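Long-range contact in cellobiose 2-epimerase (PDB 3VW5), which catalyses the reversible epimerization of cellobiose to 4-O-beta-D-glucosyl-D-mannose, acting on the unmodified sugar: residues E38-H50 with Y89-K101. The protein carries 2 engineered substitutions. Numbering follows the deposited sequence.
Sequences ELDKKADKGVILH and YGGVYWMMDFEGK. Engineered in segment 38-50: Glu38 (natural residue Gly).
Lys45 and Met96 form an antiparallel hydrogen-bonded pair, Lys45 N to Met96 O and Met96 N to Lys45 O both spanning 2.9 Å, with Gly46 and Met95 the adjoining non-hydrogen-bonded pair. A third backbone bond, Val47 N to Trp94 O at 3.2 Å, is nearly straight (N-H...O 176°) and extends the pairing into the first turn of helix 47-64, for which Gly46 is the N-cap. Beyond CG the Lys45 chain is fully extended, which carries NZ along the Asp97-Gly100 turn to Phe98 O, 2.8 Å away; the same ammonium also hydrogen-bonds Gly27 O and forms a salt bridge with Asp23 OD1. Phe98 lies alongside Lys42, whose CG sits 3.5 Å from the ring centroid and only 7° off the normal, a CH-pi contact, while Glu99 CG lies over the opposite face, toward its rim. Bent at chi2 (82°), Met95 folds its thioether back over Gly46, with SD 3.7 Å from Gly46 CA. At the N-terminal start of helix 47-64, Val47 CG2 packs on Val92 CG2 (3.9 Å), and Ile48 CD1 meets Trp94 CZ3 obliquely. Strand 45-46, one edge of a small antiparallel sheet, thus ties the lead-in to helix 47-64 to the chain following helix 67-84, among the loops joining helices of the (alpha/alpha)6 barrel.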
loop_
_atom_site.group_PDB
_atom_site.type_symbol
_atom_site.label_atom_id
_atom_site.label_comp_id
_atom_site.label_asym_id
_atom_site.label_seq_id
_atom_site.Cartn_x
_atom_site.Cartn_y
_atom_site.Cartn_z
ATOM N N GLU A 38 -4.107 16.413 17.759
ATOM C CA GLU A 38 -3.182 16.387 18.892
ATOM C C GLU A 38 -2.065 15.364 18.620
ATOM O O GLU A 38 -2.330 14.185 18.358
ATOM C CB GLU A 38 -3.937 16.038 20.188
ATOM C CG GLU A 38 -3.735 17.016 21.349
ATOM C CD GLU A 38 -2.583 16.611 22.294
ATOM O OE1 GLU A 38 -1.394 16.932 21.988
ATOM O OE2 GLU A 38 -2.863 15.971 23.353
ATOM N N LEU A 39 -0.823 15.826 18.682
ATOM C CA LEU A 39 0.346 15.016 18.365
ATOM C C LEU A 39 0.985 14.362 19.597
ATOM O O LEU A 39 1.214 15.027 20.600
ATOM C CB LEU A 39 1.369 15.912 17.687
ATOM C CG LEU A 39 2.699 15.281 17.303
ATOM C CD1 LEU A 39 2.485 14.344 16.124
ATOM C CD2 LEU A 39 3.743 16.378 16.992
ATOM N N ASP A 40 1.275 13.063 19.522
ATOM C CA ASP A 40 1.989 12.372 20.600
ATOM C C ASP A 40 3.396 12.007 20.160
ATOM O O ASP A 40 3.617 10.922 19.633
ATOM C CB ASP A 40 1.251 11.102 21.045
ATOM C CG ASP A 40 1.922 10.406 22.246
ATOM O OD1 ASP A 40 2.753 11.036 22.942
ATOM O OD2 ASP A 40 1.602 9.221 22.509
ATOM N N LYS A 41 4.346 12.913 20.381
ATOM C CA LYS A 41 5.731 12.697 19.963
ATOM C C LYS A 41 6.310 11.451 20.606
ATOM O O LYS A 41 7.264 10.873 20.104
ATOM C CB LYS A 41 6.601 13.917 20.281
ATOM C CG LYS A 41 6.162 15.191 19.581
ATOM C CD LYS A 41 7.159 16.336 19.795
ATOM C CE LYS A 41 6.703 17.616 19.082
ATOM N NZ LYS A 41 7.847 18.506 18.712
ATOM N N LYS A 42 5.711 11.031 21.708
ATOM C CA LYS A 42 6.204 9.891 22.461
ATOM C C LYS A 42 5.486 8.573 22.123
ATOM O O LYS A 42 5.726 7.551 22.762
ATOM C CB LYS A 42 6.093 10.184 23.963
ATOM C CG LYS A 42 7.428 10.170 24.704
ATOM C CD LYS A 42 8.250 11.440 24.470
ATOM C CE LYS A 42 8.083 12.431 25.637
ATOM N NZ LYS A 42 8.081 11.767 26.993
ATOM N N ALA A 43 4.606 8.593 21.127
ATOM C CA ALA A 43 3.890 7.375 20.728
ATOM C C ALA A 43 4.830 6.358 20.078
ATOM O O ALA A 43 5.895 6.714 19.577
ATOM C CB ALA A 43 2.720 7.709 19.793
ATOM N N ASP A 44 4.431 5.094 20.087
ATOM C CA ASP A 44 5.186 4.055 19.402
ATOM C C ASP A 44 5.210 4.304 17.898
ATOM O O ASP A 44 4.227 4.786 17.323
ATOM C CB ASP A 44 4.574 2.681 19.667
ATOM C CG ASP A 44 4.741 2.225 21.106
ATOM O OD1 ASP A 44 5.677 2.701 21.798
ATOM O OD2 ASP A 44 3.930 1.369 21.533
ATOM N N LYS A 45 6.332 3.963 17.271
ATOM C CA LYS A 45 6.531 4.183 15.846
ATOM C C LYS A 45 6.497 2.855 15.090
ATOM O O LYS A 45 7.392 2.025 15.243
ATOM C CB LYS A 45 7.870 4.891 15.612
ATOM C CG LYS A 45 8.053 6.154 16.444
ATOM C CD LYS A 45 9.432 6.774 16.257
ATOM C CE LYS A 45 9.495 8.168 16.870
ATOM N NZ LYS A 45 10.879 8.730 16.889
ATOM N N GLY A 46 5.461 2.655 14.280
ATOM C CA GLY A 46 5.281 1.412 13.545
ATOM C C GLY A 46 6.221 1.340 12.362
ATOM O O GLY A 46 6.495 2.357 11.705
ATOM N N VAL A 47 6.728 0.145 12.069
ATOM C CA VAL A 47 7.713 0.040 11.003
ATOM C C VAL A 47 7.079 0.069 9.609
ATOM O O VAL A 47 7.677 0.597 8.665
ATOM C CB VAL A 47 8.728 -1.120 11.219
ATOM C CG1 VAL A 47 8.634 -1.656 12.655
ATOM C CG2 VAL A 47 8.568 -2.203 10.182
ATOM N N ILE A 48 5.867 -0.458 9.474
ATOM C CA ILE A 48 5.128 -0.279 8.221
ATOM C C ILE A 48 4.920 1.210 7.891
ATOM O O ILE A 48 4.968 1.615 6.732
ATOM C CB ILE A 48 3.784 -1.039 8.220
ATOM C CG1 ILE A 48 3.829 -2.174 7.200
ATOM C CG2 ILE A 48 2.647 -0.125 7.846
ATOM C CD1 ILE A 48 2.831 -3.269 7.495
ATOM N N LEU A 49 4.709 2.012 8.924
ATOM C CA LEU A 49 4.550 3.442 8.774
ATOM C C LEU A 49 5.838 4.059 8.235
ATOM O O LEU A 49 5.804 4.868 7.310
ATOM C CB LEU A 49 4.157 4.077 10.120
ATOM C CG LEU A 49 4.217 5.599 10.273
ATOM C CD1 LEU A 49 3.371 6.286 9.230
ATOM C CD2 LEU A 49 3.815 6.039 11.670
ATOM N N HIS A 50 6.974 3.677 8.817
ATOM C CA HIS A 50 8.252 4.198 8.370
ATOM C C HIS A 50 8.641 3.717 6.984
ATOM O O HIS A 50 9.210 4.474 6.197
ATOM C CB HIS A 50 9.343 3.922 9.391
ATOM C CG HIS A 50 9.308 4.869 10.545
ATOM N ND1 HIS A 50 8.350 4.796 11.533
ATOM C CD2 HIS A 50 10.074 5.947 10.839
ATOM C CE1 HIS A 50 8.545 5.772 12.401
ATOM N NE2 HIS A 50 9.584 6.485 12.003
ATOM N N TYR A 89 17.801 -12.651 13.382
ATOM C CA TYR A 89 16.859 -13.662 12.897
ATOM C C TYR A 89 16.383 -13.375 11.482
ATOM O O TYR A 89 15.902 -14.271 10.800
ATOM C CB TYR A 89 15.642 -13.789 13.821
ATOM C CG TYR A 89 15.920 -14.399 15.188
ATOM C CD1 TYR A 89 15.915 -15.783 15.371
ATOM C CD2 TYR A 89 16.173 -13.595 16.299
ATOM C CE1 TYR A 89 16.158 -16.352 16.615
ATOM C CE2 TYR A 89 16.425 -14.152 17.543
ATOM C CZ TYR A 89 16.417 -15.536 17.697
ATOM O OH TYR A 89 16.662 -16.108 18.940
ATOM N N GLY A 90 16.501 -12.126 11.039
ATOM C CA GLY A 90 15.950 -11.734 9.750
ATOM C C GLY A 90 14.653 -10.928 9.812
ATOM O O GLY A 90 14.017 -10.821 10.853
ATOM N N GLY A 91 14.256 -10.356 8.685
ATOM C CA GLY A 91 13.048 -9.563 8.630
ATOM C C GLY A 91 13.122 -8.237 9.376
ATOM O O GLY A 91 14.204 -7.734 9.720
ATOM N N VAL A 92 11.947 -7.663 9.609
ATOM C CA VAL A 92 11.827 -6.413 10.330
ATOM C C VAL A 92 10.796 -6.584 11.440
ATOM O O VAL A 92 9.893 -7.405 11.319
ATOM C CB VAL A 92 11.395 -5.269 9.387
ATOM C CG1 VAL A 92 12.380 -5.131 8.250
ATOM C CG2 VAL A 92 10.006 -5.535 8.824
ATOM N N TYR A 93 10.929 -5.819 12.521
ATOM C CA TYR A 93 9.961 -5.891 13.617
ATOM C C TYR A 93 8.632 -5.236 13.240
ATOM O O TYR A 93 8.481 -4.695 12.149
ATOM C CB TYR A 93 10.524 -5.251 14.888
ATOM C CG TYR A 93 11.897 -5.749 15.264
ATOM C CD1 TYR A 93 12.086 -7.055 15.716
ATOM C CD2 TYR A 93 13.008 -4.915 15.169
ATOM C CE1 TYR A 93 13.354 -7.516 16.057
ATOM C CE2 TYR A 93 14.274 -5.362 15.506
ATOM C CZ TYR A 93 14.446 -6.664 15.945
ATOM O OH TYR A 93 15.707 -7.105 16.281
ATOM N N TRP A 94 7.666 -5.289 14.150
ATOM C CA TRP A 94 6.346 -4.723 13.891
ATOM C C TRP A 94 6.220 -3.276 14.416
ATOM O O TRP A 94 5.688 -2.396 13.746
ATOM C CB TRP A 94 5.246 -5.636 14.478
ATOM C CG TRP A 94 3.860 -5.137 14.202
ATOM C CD1 TRP A 94 3.027 -4.502 15.079
ATOM C CD2 TRP A 94 3.159 -5.199 12.958
ATOM N NE1 TRP A 94 1.850 -4.165 14.459
ATOM C CE2 TRP A 94 1.902 -4.583 13.159
ATOM C CE3 TRP A 94 3.464 -5.715 11.697
ATOM C CZ2 TRP A 94 0.955 -4.475 12.146
ATOM C CZ3 TRP A 94 2.521 -5.606 10.692
ATOM C CH2 TRP A 94 1.281 -4.992 10.923
ATOM N N MET A 95 6.741 -3.045 15.613
ATOM C CA MET A 95 6.522 -1.807 16.325
ATOM C C MET A 95 7.746 -1.432 17.129
ATOM O O MET A 95 8.273 -2.251 17.879
ATOM C CB MET A 95 5.376 -1.993 17.303
ATOM C CG MET A 95 4.751 -0.685 17.726
ATOM S SD MET A 95 3.593 -0.189 16.453
ATOM C CE MET A 95 3.748 1.567 16.632
ATOM N N MET A 96 8.183 -0.186 16.997
ATOM C CA MET A 96 9.255 0.330 17.841
ATOM C C MET A 96 8.611 1.263 18.854
ATOM O O MET A 96 7.462 1.648 18.679
ATOM C CB MET A 96 10.274 1.092 16.987
ATOM C CG MET A 96 10.616 0.401 15.665
ATOM S SD MET A 96 11.218 -1.312 15.821
ATOM C CE MET A 96 12.679 -1.062 16.848
ATOM N N ASP A 97 9.318 1.616 19.921
ATOM C CA ASP A 97 8.861 2.715 20.772
ATOM C C ASP A 97 9.392 4.030 20.175
ATOM O O ASP A 97 10.065 4.004 19.142
ATOM C CB ASP A 97 9.273 2.517 22.237
ATOM C CG ASP A 97 10.790 2.557 22.447
ATOM O OD1 ASP A 97 11.529 3.138 21.612
ATOM O OD2 ASP A 97 11.249 2.004 23.469
ATOM N N PHE A 98 9.089 5.167 20.803
ATOM C CA PHE A 98 9.479 6.460 20.230
ATOM C C PHE A 98 10.984 6.625 20.134
ATOM O O PHE A 98 11.487 7.452 19.361
ATOM C CB PHE A 98 8.859 7.634 20.989
ATOM C CG PHE A 98 9.565 7.989 22.282
ATOM C CD1 PHE A 98 9.363 7.239 23.432
ATOM C CD2 PHE A 98 10.396 9.103 22.353
ATOM C CE1 PHE A 98 9.990 7.582 24.620
ATOM C CE2 PHE A 98 11.024 9.449 23.537
ATOM C CZ PHE A 98 10.818 8.688 24.673
ATOM N N GLU A 99 11.707 5.830 20.912
ATOM C CA GLU A 99 13.169 5.881 20.883
ATOM C C GLU A 99 13.802 4.916 19.894
ATOM O O GLU A 99 15.002 4.983 19.650
ATOM C CB GLU A 99 13.743 5.636 22.271
ATOM C CG GLU A 99 13.630 6.839 23.168
ATOM C CD GLU A 99 14.119 6.552 24.571
ATOM O OE1 GLU A 99 13.856 5.428 25.073
ATOM O OE2 GLU A 99 14.777 7.446 25.158
ATOM N N GLY A 100 12.998 4.019 19.329
ATOM C CA GLY A 100 13.502 3.079 18.341
ATOM C C GLY A 100 13.943 1.760 18.947
ATOM O O GLY A 100 14.728 1.030 18.347
ATOM N N LYS A 101 13.463 1.472 20.153
ATOM C CA LYS A 101 13.621 0.147 20.739
ATOM C C LYS A 101 12.467 -0.739 20.320
ATOM O O LYS A 101 11.334 -0.277 20.202
ATOM C CB LYS A 101 13.681 0.206 22.264
ATOM C CG LYS A 101 14.946 0.843 22.781
ATOM C CD LYS A 101 15.157 0.551 24.259
ATOM C CE LYS A 101 16.224 1.477 24.848
ATOM N NZ LYS A 101 15.770 2.918 24.837
#